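Local coordinates for Lactamase_B domain-containing protein (Bacillus lehensis G1, PDB 7EV5) that binds two zinc ions in a metallo-beta-lactamase fold and probably acts as a hydrolase with both beta-lactamase and glyoxalase II activity, at residues T78-W83 with G130-S135; S71-L76 with A106-T111; E85-N90 with P99-K104. All blocks are in the same frame, centred on the assembly; numbering follows the deposited sequence. Where two conformers were deposited one is given.

In the fold
Along the chain, residues 71-76 come first, carrying the start of strand 74-77. Segments 78-83 and 85-90 follow almost at once. Contact 3 is the first to close, when 99-104 returns past helix 92-96 to meet 85-90. Contact 2 closes next, as 106-111 brings in the edge strand 108-110. Contact 1 closes last, at the zinc-binding loop 130-135 between strands 121-127 and 136-140. Contact 3 is thus enclosed by both others, whereas contacts 1 and 2 cross. Thr78 N probably bonds to Leu110 O, joining contacts 1 and 2, and Asn90 ND2 to Trp83 O joins contact 3 to contact 1. Together they tie one sheet's edge and its excursion to a metal-binding loop of the other.

Contact 1 (T78-W83 with G130-S135); sequences TKERHW and GHSPGS. With ZN (zinc ion), chain B.
Glu80 reaches across to the turn Ser132-Ser135 and grips it with one carboxylate oxygen. Its CB already points at the other segment, and with CG anti to the carbonyl carbon (chi1 -70°) the rest of the chain runs out extended. CG is sandwiched: the indole of Trp83 lies beneath it, with CG 3.6 Å above the ring plane and over its centre, while Gly134, having no side chain, lets Glu80 CG come within 3.8 Å of its CA. Glu80 CD comes within 3.4 Å of Gly134 N and carries OE2 into the turn. Ser132 OG donates to the syn lone pair of Glu80 OE2 at 2.6 Å, and Gly134 N donates to the same OE2 at 2.7 Å (146° at the hydrogen), from above the carboxylate plane. The other oxygen, OE1, accepts from Ala55 N. Beside this polar centre, Trp83 CH2 meets Pro133 CD at 3.6 Å, a rigid ring suited to the corner of a type I turn. Lys79 lies alongside, with CD 3.4 Å from Pro133 O and its amine leading away. The turn immediately follows His131, whose NE2 binds zinc at 2.1 Å together with His54, His56 and a water. Three donors on one buried carboxylate probably keep Glu80 ionised, and its two oxygens link the metal-ligand loops around Ala55 and His131 as a second shell.

Contact 2 (S71-L76 with A106-T111); sequences SIPVYL and ADHLLT
The rings of Tyr75 and His108 lie side by side and point the same way, forming an offset stack with centroids 4.2 Å apart and planes only 14° from parallel. Over one face of the Tyr75 ring sits His108 CB, 3.5 Å from the centroid, in a CH-pi contact; in return the phenol oxygen of Tyr75 lies above the His108 ring, towards its rim. Leu110 CD2 comes to the edge of Tyr75, and Pro73 CB approaches His108 obliquely. Both aromatic residues hold CG anti to the carbonyl carbon (chi1 -73° and -77°), which sends the two rings out in step. Asp107 adopts two conformers. In one of them its OD2 lies at the imidazole edge, in the ring plane, and takes a weak bond from His108 ND1; the same OD2 then accepts from Val74 N at 2.8 Å, much as a strand carbonyl would where the pairing begins. Beyond it the backbones are joined as parallel strands: His108 N donates to Val74 O at 3.1 Å, Leu76 N to His108 O at 3.1 Å, and Leu110 N to Leu76 O at 2.9 Å. On the opposite face from the rings, Leu76 CB packs on Ala106 CB at 3.9 Å, the small methyl fitting close to the strand. Strand 108-110 is one of the two edge strands of this sheet. Strand 74-77 pairs on its other side, also in parallel, with strand 46-51; Val74 packs against Val63 and Arg67 of helix 63-70, whereas Tyr75 reaches Leu116 and Ile118 of strand 115-118, and helix 92-96 lies in the connection that completes a beta-alpha-beta unit.

Contact 3 (E85-N90 with P99-K104); sequences EDPALN and PITTAK
Pro87 and Pro99 touch through their CB atoms, 3.5 Å apart, two rigid rings crossing obliquely where the loops draw together. Next to them Thr101 CG2 sits 3.6 Å from Pro87 CD; with this methyl anti to the carbonyl carbon, it also lies against Glu85 O. Glu85 crosses Thr102 at about a right angle, its CG 3.6 Å from Thr102 O and as near to Thr102 OG1, so the glutamate's aliphatic part lies against the threonine. The polar link is Asn90: its ND2 donates to Ile100 O at 2.9 Å and 158°, with the acceptor close to the amide plane. A planar amide, here about 9 Å from a zinc ion, suits this buried spot because both ends find partners. ND2 gives its other hydrogen bond to Trp83 O, and OD1 accepts from Ser92 OG, which fixes the rotation of the group. Further out, Asp86 OD1 accepts from Ala88 N at 3.0 Å in an Asx turn, and Asp86 O receives both Leu89 N and Asn90 N, curling 86-90 so that the amide faces Ile100. On the other side Thr102 OG1 bonds to Lys104 O at 2.8 Å, bracing the bend, and Ala103 N bonds to Asp64 of helix 63-70. The two loops flank helix 92-96 in the surface excursion between strands 74-77 and 108-110 of the metallo-beta-lactamase fold, near the metal site but not part of it.

Contact 1 (T78-W83 with G130-S135)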
ATOM      1  N   THR A  78      -7.017  -6.036  -9.877  1.00 10.87           N
ATOM      2  CA  THR A  78      -7.145  -6.175 -11.327  1.00 10.81           C
ATOM      3  C   THR A  78      -7.434  -4.849 -12.025  1.00 12.71           C
ATOM      4  O   THR A  78      -7.055  -4.669 -13.192  1.00 12.37           O
ATOM      5  CB  THR A  78      -8.215  -7.228 -11.655  1.00 13.05           C
ATOM      6  OG1 THR A  78      -8.076  -7.633 -13.023  1.00 15.35           O
ATOM      7  CG2 THR A  78      -9.627  -6.698 -11.422  1.00 13.79           C
ATOM      8  N   LYS A  79      -8.084  -3.900 -11.346  1.00 11.27           N
ATOM      9  CA  LYS A  79      -8.399  -2.649 -12.021  1.00 11.90           C
ATOM     10  C   LYS A  79      -7.152  -1.856 -12.391  1.00 13.34           C
ATOM     11  O   LYS A  79      -7.228  -0.988 -13.267  1.00 15.17           O
ATOM     12  CB  LYS A  79      -9.356  -1.808 -11.186  1.00 12.55           C
ATOM     13  CG  LYS A  79     -10.796  -2.288 -11.248  1.00 15.07           C
ATOM     14  CD  LYS A  79     -11.616  -1.672 -10.122  1.00 21.38           C
ATOM     15  CE  LYS A  79     -13.037  -2.216 -10.092  1.00 25.63           C
ATOM     16  NZ  LYS A  79     -13.656  -2.180 -11.449  1.00 28.23           N
ATOM     17  N   GLU A  80      -6.011  -2.138 -11.757  1.00 10.80           N
ATOM     18  CA  GLU A  80      -4.754  -1.468 -12.077  1.00  9.82           C
ATOM     19  C   GLU A  80      -3.717  -2.412 -12.679  1.00  9.73           C
ATOM     20  O   GLU A  80      -2.531  -2.082 -12.710  1.00 10.30           O
ATOM     21  CB  GLU A  80      -4.205  -0.739 -10.845  1.00  9.95           C
ATOM     22  CG  GLU A  80      -5.061   0.468 -10.474  1.00  9.49           C
ATOM     23  CD  GLU A  80      -4.648   1.119  -9.168  1.00  8.41           C
ATOM     24  OE1 GLU A  80      -3.511   0.905  -8.716  1.00 10.01           O
ATOM     25  OE2 GLU A  80      -5.473   1.849  -8.593  1.00 10.31           O
ATOM     26  N   ARG A  81      -4.149  -3.566 -13.196  1.00 12.25           N
ATOM     27  CA  ARG A  81      -3.201  -4.567 -13.683  1.00 11.55           C
ATOM     28  C   ARG A  81      -2.313  -4.046 -14.806  1.00 12.09           C
ATOM     29  O   ARG A  81      -1.157  -4.470 -14.919  1.00 13.16           O
ATOM     30  CB  ARG A  81      -3.948  -5.833 -14.118  1.00 11.31           C
ATOM     31  CG  ARG A  81      -4.836  -5.694 -15.360  1.00 13.70           C
ATOM     32  CD  ARG A  81      -5.460  -7.061 -15.732  1.00 14.73           C
ATOM     33  NE  ARG A  81      -6.490  -6.961 -16.764  1.00 13.06           N
ATOM     34  CZ  ARG A  81      -6.283  -7.145 -18.063  1.00 24.59           C
ATOM     35  NH1 ARG A  81      -5.067  -7.425 -18.521  1.00 28.01           N
ATOM     36  NH2 ARG A  81      -7.304  -7.032 -18.905  1.00 26.27           N
ATOM     37  N   HIS A  82      -2.819  -3.130 -15.638  1.00 11.22           N
ATOM     38  CA  HIS A  82      -2.011  -2.558 -16.706  1.00 13.69           C
ATOM     39  C   HIS A  82      -1.069  -1.467 -16.221  1.00 13.34           C
ATOM     40  O   HIS A  82      -0.196  -1.044 -16.986  1.00 13.35           O
ATOM     41  CB  HIS A  82      -2.908  -1.937 -17.782  1.00 16.54           C
ATOM     42  CG  HIS A  82      -3.814  -2.916 -18.461  1.00 15.20           C
ATOM     43  ND1 HIS A  82      -3.341  -4.012 -19.150  1.00 24.88           N
ATOM     44  CD2 HIS A  82      -5.163  -2.963 -18.555  1.00 19.92           C
ATOM     45  CE1 HIS A  82      -4.363  -4.691 -19.640  1.00 22.69           C
ATOM     46  NE2 HIS A  82      -5.478  -4.075 -19.295  1.00 25.17           N
ATOM     47  N   TRP A  83      -1.227  -0.993 -14.986  1.00 11.94           N
ATOM     48  CA  TRP A  83      -0.476   0.179 -14.552  1.00 11.47           C
ATOM     49  C   TRP A  83       0.984  -0.126 -14.252  1.00 12.31           C
ATOM     50  O   TRP A  83       1.826   0.772 -14.351  1.00 12.40           O
ATOM     51  CB  TRP A  83      -1.110   0.770 -13.293  1.00 10.50           C
ATOM     52  CG  TRP A  83      -2.401   1.482 -13.535  1.00 12.51           C
ATOM     53  CD1 TRP A  83      -3.281   1.281 -14.560  1.00 12.75           C
ATOM     54  CD2 TRP A  83      -2.962   2.501 -12.717  1.00 11.03           C
ATOM     55  NE1 TRP A  83      -4.363   2.125 -14.430  1.00 12.22           N
ATOM     56  CE2 TRP A  83      -4.184   2.895 -13.309  1.00 10.43           C
ATOM     57  CE3 TRP A  83      -2.542   3.131 -11.549  1.00 11.73           C
ATOM     58  CZ2 TRP A  83      -4.998   3.892 -12.755  1.00 11.67           C
ATOM     59  CZ3 TRP A  83      -3.350   4.123 -11.003  1.00 12.10           C
ATOM     60  CH2 TRP A  83      -4.566   4.489 -11.612  1.00 12.65           C
ATOM     61  N   GLY A 130     -10.973   5.759  -5.007  1.00 10.43           N
ATOM     62  CA  GLY A 130     -11.157   7.188  -4.848  1.00 10.78           C
ATOM     63  C   GLY A 130      -9.884   7.939  -5.167  1.00 10.65           C
ATOM     64  O   GLY A 130      -9.895   8.901  -5.939  1.00 11.31           O
ATOM     65  N   HIS A 131      -8.776   7.521  -4.546  1.00  9.88           N
ATOM     66  CA  HIS A 131      -7.460   7.993  -4.959  1.00  9.42           C
ATOM     67  C   HIS A 131      -6.994   7.265  -6.223  1.00  9.49           C
ATOM     68  O   HIS A 131      -6.358   7.868  -7.097  1.00 10.83           O
ATOM     69  CB  HIS A 131      -6.475   7.824  -3.794  1.00 11.87           C
ATOM     70  CG  HIS A 131      -5.035   8.022  -4.162  1.00  9.68           C
ATOM     71  ND1 HIS A 131      -4.448   9.264  -4.288  1.00 10.59           N
ATOM     72  CD2 HIS A 131      -4.054   7.121  -4.388  1.00  8.84           C
ATOM     73  CE1 HIS A 131      -3.170   9.120  -4.588  1.00 10.15           C
ATOM     74  NE2 HIS A 131      -2.902   7.825  -4.662  1.00  8.67           N
ATOM     75  N   SER A 132      -7.322   5.981  -6.352  1.00  9.43           N
ATOM     76  CA  SER A 132      -7.052   5.234  -7.571  1.00 10.57           C
ATOM     77  C   SER A 132      -8.057   4.094  -7.637  1.00  8.72           C
ATOM     78  O   SER A 132      -8.574   3.667  -6.593  1.00  9.51           O
ATOM     79  CB  SER A 132      -5.603   4.707  -7.624  1.00  9.83           C
ATOM     80  OG  SER A 132      -5.389   3.636  -6.720  1.00  9.40           O
ATOM     81  N   PRO A 133      -8.377   3.591  -8.834  1.00  9.07           N
ATOM     82  CA  PRO A 133      -9.502   2.652  -8.964  1.00  9.11           C
ATOM     83  C   PRO A 133      -9.218   1.273  -8.405  1.00 10.86           C
ATOM     84  O   PRO A 133     -10.170   0.552  -8.076  1.00 11.73           O
ATOM     85  CB  PRO A 133      -9.746   2.594 -10.481  1.00 12.25           C
ATOM     86  CG  PRO A 133      -8.433   3.001 -11.089  1.00 14.89           C
ATOM     87  CD  PRO A 133      -7.862   4.019 -10.147  1.00  9.82           C
ATOM     88  N   GLY A 134      -7.955   0.881  -8.302  1.00 10.42           N
ATOM     89  CA  GLY A 134      -7.609  -0.416  -7.759  1.00 10.60           C
ATOM     90  C   GLY A 134      -7.002  -0.328  -6.374  1.00 10.30           C
ATOM     91  O   GLY A 134      -6.340  -1.257  -5.917  1.00  9.94           O
ATOM     92  N   SER A 135      -7.238   0.785  -5.685  1.00  9.07           N
ATOM     93  CA  SER A 135      -6.746   0.933  -4.323  1.00  8.23           C
ATOM     94  C   SER A 135      -7.433  -0.074  -3.410  1.00  7.65           C
ATOM     95  O   SER A 135      -8.668  -0.156  -3.360  1.00  9.93           O
ATOM     96  CB  SER A 135      -7.070   2.331  -3.815  1.00  8.22           C
ATOM     97  OG  SER A 135      -6.086   3.282  -4.169  1.00  9.46           O
TER
HETATM   98 ZN    ZN B 301      -1.051   6.986  -5.001  1.00 11.09          ZN
HETATM   99  O   HOH W   1       0.720   7.734  -4.765  1.00 11.56           O

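Contact 2 (S71-L76 with A106-T111)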
ATOM      1  N   SER A  71      12.260 -13.944  -5.096  1.00 15.83           N
ATOM      2  CA  SER A  71      11.381 -14.889  -5.787  1.00 18.28           C
ATOM      3  C   SER A  71      10.029 -15.000  -5.085  1.00 17.12           C
ATOM      4  O   SER A  71       9.604 -16.070  -4.645  1.00 20.89           O
ATOM      5  CB  SER A  71      12.032 -16.264  -5.951  1.00 19.96           C
ATOM      6  OG  SER A  71      13.259 -16.143  -6.638  1.00 23.09           O
ATOM      7  N   ILE A  72       9.363 -13.859  -4.976  1.00 14.08           N
ATOM      8  CA  ILE A  72       8.088 -13.781  -4.269  1.00 14.65           C
ATOM      9  C   ILE A  72       6.996 -13.207  -5.163  1.00 12.67           C
ATOM     10  O   ILE A  72       7.281 -12.448  -6.103  1.00 14.25           O
ATOM     11  CB  ILE A  72       8.221 -12.985  -2.965  1.00 13.57           C
ATOM     12  CG1 ILE A  72       8.841 -11.615  -3.231  1.00 15.47           C
ATOM     13  CG2 ILE A  72       9.037 -13.782  -1.959  1.00 15.24           C
ATOM     14  CD1 ILE A  72       8.898 -10.761  -2.010  1.00 13.19           C
ATOM     15  N   PRO A  73       5.743 -13.553  -4.905  1.00 11.95           N
ATOM     16  CA  PRO A  73       4.634 -13.054  -5.722  1.00 11.63           C
ATOM     17  C   PRO A  73       4.305 -11.600  -5.417  1.00 10.62           C
ATOM     18  O   PRO A  73       4.576 -11.087  -4.331  1.00 13.04           O
ATOM     19  CB  PRO A  73       3.469 -13.953  -5.286  1.00 13.33           C
ATOM     20  CG  PRO A  73       3.819 -14.377  -3.892  1.00 14.11           C
ATOM     21  CD  PRO A  73       5.307 -14.572  -3.930  1.00 10.82           C
ATOM     22  N   VAL A  74       3.691 -10.959  -6.412  1.00 10.46           N
ATOM     23  CA  VAL A  74       3.187  -9.589  -6.333  1.00 10.57           C
ATOM     24  C   VAL A  74       1.668  -9.634  -6.449  1.00 10.13           C
ATOM     25  O   VAL A  74       1.129 -10.192  -7.416  1.00 10.61           O
ATOM     26  CB  VAL A  74       3.785  -8.714  -7.450  1.00 10.71           C
ATOM     27  CG1 VAL A  74       3.138  -7.317  -7.459  1.00 12.18           C
ATOM     28  CG2 VAL A  74       5.297  -8.630  -7.301  1.00 14.21           C
ATOM     29  N   TYR A  75       0.981  -9.014  -5.488  1.00  9.11           N
ATOM     30  CA  TYR A  75      -0.477  -8.917  -5.465  1.00  8.54           C
ATOM     31  C   TYR A  75      -0.918  -7.493  -5.789  1.00  9.00           C
ATOM     32  O   TYR A  75      -0.386  -6.534  -5.216  1.00 10.10           O
ATOM     33  CB  TYR A  75      -1.026  -9.283  -4.084  1.00  9.48           C
ATOM     34  CG  TYR A  75      -0.980 -10.756  -3.740  1.00 10.80           C
ATOM     35  CD1 TYR A  75      -2.152 -11.499  -3.645  1.00 12.25           C
ATOM     36  CD2 TYR A  75       0.232 -11.396  -3.498  1.00 11.57           C
ATOM     37  CE1 TYR A  75      -2.110 -12.851  -3.323  1.00  9.99           C
ATOM     38  CE2 TYR A  75       0.276 -12.743  -3.183  1.00 11.74           C
ATOM     39  CZ  TYR A  75      -0.897 -13.450  -3.096  1.00 10.51           C
ATOM     40  OH  TYR A  75      -0.816 -14.792  -2.767  1.00 14.51           O
ATOM     41  N   LEU A  76      -1.913  -7.353  -6.671  1.00  9.69           N
ATOM     42  CA  LEU A  76      -2.418  -6.052  -7.091  1.00  9.43           C
ATOM     43  C   LEU A  76      -3.861  -6.218  -7.551  1.00  9.27           C
ATOM     44  O   LEU A  76      -4.221  -7.258  -8.112  1.00  9.82           O
ATOM     45  CB  LEU A  76      -1.566  -5.507  -8.250  1.00 10.84           C
ATOM     46  CG  LEU A  76      -2.001  -4.195  -8.903  1.00  8.69           C
ATOM     47  CD1 LEU A  76      -1.911  -3.016  -7.938  1.00 10.31           C
ATOM     48  CD2 LEU A  76      -1.127  -3.921 -10.123  1.00 12.60           C
ATOM     49  N   ALA A 106       1.694  -8.277 -12.400  1.00 12.08           N
ATOM     50  CA  ALA A 106       1.470  -8.920 -11.113  1.00 11.98           C
ATOM     51  C   ALA A 106       1.135 -10.388 -11.335  1.00 11.44           C
ATOM     52  O   ALA A 106       0.525 -10.757 -12.345  1.00 14.02           O
ATOM     53  CB  ALA A 106       0.308  -8.241 -10.376  1.00 13.44           C
ATOM     54  N   ASP A 107       1.538 -11.231 -10.387  1.00 11.85           N
ATOM     55  CA  ASP A 107       1.202 -12.637 -10.577  0.52 13.15           C
ATOM     56  C   ASP A 107       0.011 -13.092  -9.751  1.00 14.29           C
ATOM     57  O   ASP A 107      -0.407 -14.249  -9.897  1.00 12.20           O
ATOM     58  CB  ASP A 107       2.415 -13.575 -10.464  0.52 13.25           C
ATOM     59  CG  ASP A 107       3.194 -13.373  -9.195  0.52 13.60           C
ATOM     60  OD1 ASP A 107       4.349 -13.843  -9.123  0.52 20.80           O
ATOM     61  OD2 ASP A 107       2.645 -12.764  -8.270  0.52 14.83           O
ATOM     62  N   HIS A 108      -0.601 -12.200  -8.981  1.00 10.67           N
ATOM     63  CA  HIS A 108      -1.848 -12.464  -8.282  1.00 10.19           C
ATOM     64  C   HIS A 108      -2.693 -11.208  -8.416  1.00 11.31           C
ATOM     65  O   HIS A 108      -2.224 -10.120  -8.070  1.00 10.98           O
ATOM     66  CB  HIS A 108      -1.589 -12.742  -6.796  1.00 13.24           C
ATOM     67  CG  HIS A 108      -1.047 -14.110  -6.515  1.00 13.49           C
ATOM     68  ND1 HIS A 108       0.283 -14.440  -6.661  1.00 18.00           N
ATOM     69  CD2 HIS A 108      -1.667 -15.229  -6.072  1.00 13.11           C
ATOM     70  CE1 HIS A 108       0.455 -15.710  -6.329  1.00 14.08           C
ATOM     71  NE2 HIS A 108      -0.710 -16.206  -5.961  1.00 18.18           N
ATOM     72  N   LEU A 109      -3.920 -11.342  -8.914  1.00 11.44           N
ATOM     73  CA  LEU A 109      -4.801 -10.203  -9.153  1.00 10.84           C
ATOM     74  C   LEU A 109      -6.007 -10.276  -8.226  1.00 12.58           C
ATOM     75  O   LEU A 109      -6.755 -11.265  -8.245  1.00 15.03           O
ATOM     76  CB  LEU A 109      -5.259 -10.130 -10.606  1.00 11.29           C
ATOM     77  CG  LEU A 109      -4.152  -9.942 -11.635  1.00 11.57           C
ATOM     78  CD1 LEU A 109      -4.729 -10.001 -13.049  1.00 10.97           C
ATOM     79  CD2 LEU A 109      -3.436  -8.626 -11.406  1.00 12.62           C
ATOM     80  N   LEU A 110      -6.198  -9.217  -7.437  1.00  9.90           N
ATOM     81  CA  LEU A 110      -7.308  -9.104  -6.503  1.00 10.20           C
ATOM     82  C   LEU A 110      -8.553  -8.551  -7.190  1.00 11.87           C
ATOM     83  O   LEU A 110      -8.472  -7.770  -8.147  1.00 12.26           O
ATOM     84  CB  LEU A 110      -6.917  -8.173  -5.349  1.00 11.05           C
ATOM     85  CG  LEU A 110      -5.756  -8.680  -4.490  1.00 13.66           C
ATOM     86  CD1 LEU A 110      -5.134  -7.533  -3.703  1.00 16.76           C
ATOM     87  CD2 LEU A 110      -6.204  -9.800  -3.574  1.00 18.17           C
ATOM     88  N   THR A 111      -9.717  -8.964  -6.685  1.00 13.56           N
ATOM     89  CA  THR A 111     -11.000  -8.442  -7.148  1.00 14.82           C
ATOM     90  C   THR A 111     -11.881  -8.087  -5.961  1.00 17.65           C
ATOM     91  O   THR A 111     -11.824  -6.962  -5.451  1.00 18.79           O
ATOM     92  CB  THR A 111     -11.719  -9.450  -8.052  1.00 17.07           C
ATOM     93  OG1 THR A 111     -11.715 -10.750  -7.446  1.00 17.52           O
ATOM     94  CG2 THR A 111     -11.048  -9.512  -9.394  1.00 17.09           C
TER

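Contact 3 (E85-N90 with P99-K104)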
ATOM      1  N   GLU A  85       3.268  -1.799 -15.822  1.00 12.04           N
ATOM      2  CA  GLU A  85       4.175  -1.803 -16.956  1.00 12.74           C
ATOM      3  C   GLU A  85       3.969  -0.625 -17.886  1.00 16.23           C
ATOM      4  O   GLU A  85       4.669  -0.527 -18.898  1.00 17.08           O
ATOM      5  CB  GLU A  85       3.992  -3.104 -17.741  1.00 12.09           C
ATOM      6  CG  GLU A  85       4.430  -4.340 -16.984  1.00 15.40           C
ATOM      7  CD  GLU A  85       3.896  -5.606 -17.604  1.00 17.87           C
ATOM      8  OE1 GLU A  85       2.704  -5.897 -17.412  1.00 17.82           O
ATOM      9  OE2 GLU A  85       4.670  -6.301 -18.295  1.00 20.95           O
ATOM     10  N   ASP A  86       3.020   0.255 -17.585  1.00 13.65           N
ATOM     11  CA  ASP A  86       2.680   1.373 -18.465  1.00 14.48           C
ATOM     12  C   ASP A  86       2.907   2.686 -17.728  1.00 13.96           C
ATOM     13  O   ASP A  86       2.086   3.081 -16.874  1.00 12.35           O
ATOM     14  CB  ASP A  86       1.238   1.247 -18.947  1.00 13.54           C
ATOM     15  CG  ASP A  86       0.917   2.182 -20.091  1.00 15.90           C
ATOM     16  OD1 ASP A  86       1.612   3.208 -20.225  1.00 17.26           O
ATOM     17  OD2 ASP A  86      -0.037   1.886 -20.849  1.00 16.41           O
ATOM     18  N   PRO A  87       3.989   3.408 -18.045  1.00 12.75           N
ATOM     19  CA  PRO A  87       4.286   4.660 -17.335  1.00 13.28           C
ATOM     20  C   PRO A  87       3.324   5.779 -17.664  1.00 14.09           C
ATOM     21  O   PRO A  87       3.292   6.772 -16.930  1.00 14.25           O
ATOM     22  CB  PRO A  87       5.705   4.996 -17.805  1.00 15.31           C
ATOM     23  CG  PRO A  87       5.754   4.445 -19.209  1.00 13.15           C
ATOM     24  CD  PRO A  87       4.874   3.201 -19.211  1.00 13.85           C
ATOM     25  N   ALA A  88       2.550   5.653 -18.741  1.00 14.15           N
ATOM     26  CA  ALA A  88       1.498   6.617 -19.044  1.00 14.17           C
ATOM     27  C   ALA A  88       0.274   6.445 -18.159  1.00 15.97           C
ATOM     28  O   ALA A  88      -0.568   7.349 -18.102  1.00 19.68           O
ATOM     29  CB  ALA A  88       1.078   6.508 -20.510  1.00 16.41           C
ATOM     30  N   LEU A  89       0.141   5.306 -17.484  1.00 13.56           N
ATOM     31  CA  LEU A  89      -1.006   5.055 -16.622  1.00 14.65           C
ATOM     32  C   LEU A  89      -0.687   5.212 -15.144  1.00 11.65           C
ATOM     33  O   LEU A  89      -1.572   5.587 -14.365  1.00 11.85           O
ATOM     34  CB  LEU A  89      -1.546   3.638 -16.859  1.00 15.71           C
ATOM     35  CG  LEU A  89      -2.006   3.321 -18.281  1.00 14.96           C
ATOM     36  CD1 LEU A  89      -2.414   1.871 -18.378  1.00 15.40           C
ATOM     37  CD2 LEU A  89      -3.169   4.219 -18.670  1.00 19.61           C
ATOM     38  N   ASN A  90       0.553   4.935 -14.733  1.00 12.40           N
ATOM     39  CA  ASN A  90       0.865   4.870 -13.311  1.00 11.05           C
ATOM     40  C   ASN A  90       1.316   6.196 -12.719  1.00 11.06           C
ATOM     41  O   ASN A  90       1.679   6.232 -11.544  1.00 10.37           O
ATOM     42  CB  ASN A  90       1.855   3.735 -12.989  1.00  9.87           C
ATOM     43  CG  ASN A  90       3.241   3.933 -13.609  1.00 11.73           C
ATOM     44  OD1 ASN A  90       3.719   5.061 -13.770  1.00 10.97           O
ATOM     45  ND2 ASN A  90       3.895   2.823 -13.939  1.00 12.15           N
ATOM     46  N   PRO A  99       9.803   7.643 -17.060  1.00 13.86           N
ATOM     47  CA  PRO A  99       8.987   6.434 -16.900  1.00 15.03           C
ATOM     48  C   PRO A  99       9.520   5.535 -15.799  1.00 15.66           C
ATOM     49  O   PRO A  99      10.725   5.309 -15.665  1.00 17.53           O
ATOM     50  CB  PRO A  99       9.132   5.747 -18.264  1.00 20.02           C
ATOM     51  CG  PRO A  99      10.509   6.141 -18.725  1.00 17.36           C
ATOM     52  CD  PRO A  99      10.733   7.543 -18.200  1.00 18.39           C
ATOM     53  N   ILE A 100       8.589   5.037 -14.984  1.00 15.12           N
ATOM     54  CA  ILE A 100       8.866   4.044 -13.954  1.00 13.74           C
ATOM     55  C   ILE A 100       7.914   2.889 -14.197  1.00 15.27           C
ATOM     56  O   ILE A 100       6.711   3.107 -14.382  1.00 16.87           O
ATOM     57  CB  ILE A 100       8.672   4.635 -12.547  1.00 15.48           C
ATOM     58  CG1 ILE A 100       9.731   5.716 -12.304  1.00 14.43           C
ATOM     59  CG2 ILE A 100       8.766   3.541 -11.488  1.00 19.40           C
ATOM     60  CD1 ILE A 100       9.514   6.542 -11.076  1.00 21.46           C
ATOM     61  N   THR A 101       8.449   1.670 -14.246  1.00 15.96           N
ATOM     62  CA  THR A 101       7.662   0.502 -14.614  1.00 16.29           C
ATOM     63  C   THR A 101       8.251  -0.739 -13.961  1.00 18.17           C
ATOM     64  O   THR A 101       9.417  -0.762 -13.551  1.00 20.48           O
ATOM     65  CB  THR A 101       7.718   0.241 -16.122  1.00 17.72           C
ATOM     66  OG1 THR A 101       9.087   0.121 -16.520  1.00 20.51           O
ATOM     67  CG2 THR A 101       7.034   1.346 -16.928  1.00 22.83           C
ATOM     68  N   THR A 102       7.432  -1.784 -13.889  1.00 15.16           N
ATOM     69  CA  THR A 102       7.945  -3.133 -13.712  1.00 14.94           C
ATOM     70  C   THR A 102       8.163  -3.767 -15.079  1.00 15.31           C
ATOM     71  O   THR A 102       7.718  -3.257 -16.111  1.00 17.77           O
ATOM     72  CB  THR A 102       6.983  -3.998 -12.889  1.00 12.09           C
ATOM     73  OG1 THR A 102       5.787  -4.219 -13.645  1.00 14.05           O
ATOM     74  CG2 THR A 102       6.649  -3.337 -11.558  1.00 14.41           C
ATOM     75  N   ALA A 103       8.868  -4.897 -15.077  1.00 14.96           N
ATOM     76  CA  ALA A 103       9.132  -5.641 -16.300  1.00 14.65           C
ATOM     77  C   ALA A 103       8.182  -6.816 -16.490  1.00 19.53           C
ATOM     78  O   ALA A 103       8.197  -7.447 -17.555  1.00 19.50           O
ATOM     79  CB  ALA A 103      10.580  -6.139 -16.317  1.00 18.11           C
ATOM     80  N   LYS A 104       7.353  -7.112 -15.494  1.00 16.02           N
ATOM     81  CA  LYS A 104       6.433  -8.236 -15.489  1.00 18.03           C
ATOM     82  C   LYS A 104       5.147  -7.787 -14.816  1.00 14.63           C
ATOM     83  O   LYS A 104       5.189  -6.957 -13.900  1.00 14.06           O
ATOM     84  CB  LYS A 104       7.012  -9.400 -14.665  1.00 17.49           C
ATOM     85  CG  LYS A 104       8.252 -10.057 -15.257  1.00 23.96           C
ATOM     86  CD  LYS A 104       8.771 -11.150 -14.332  1.00 23.17           C
ATOM     87  CE  LYS A 104      10.005 -11.832 -14.902  1.00 29.54           C
ATOM     88  NZ  LYS A 104      10.483 -12.951 -14.040  1.00 28.32           N
TER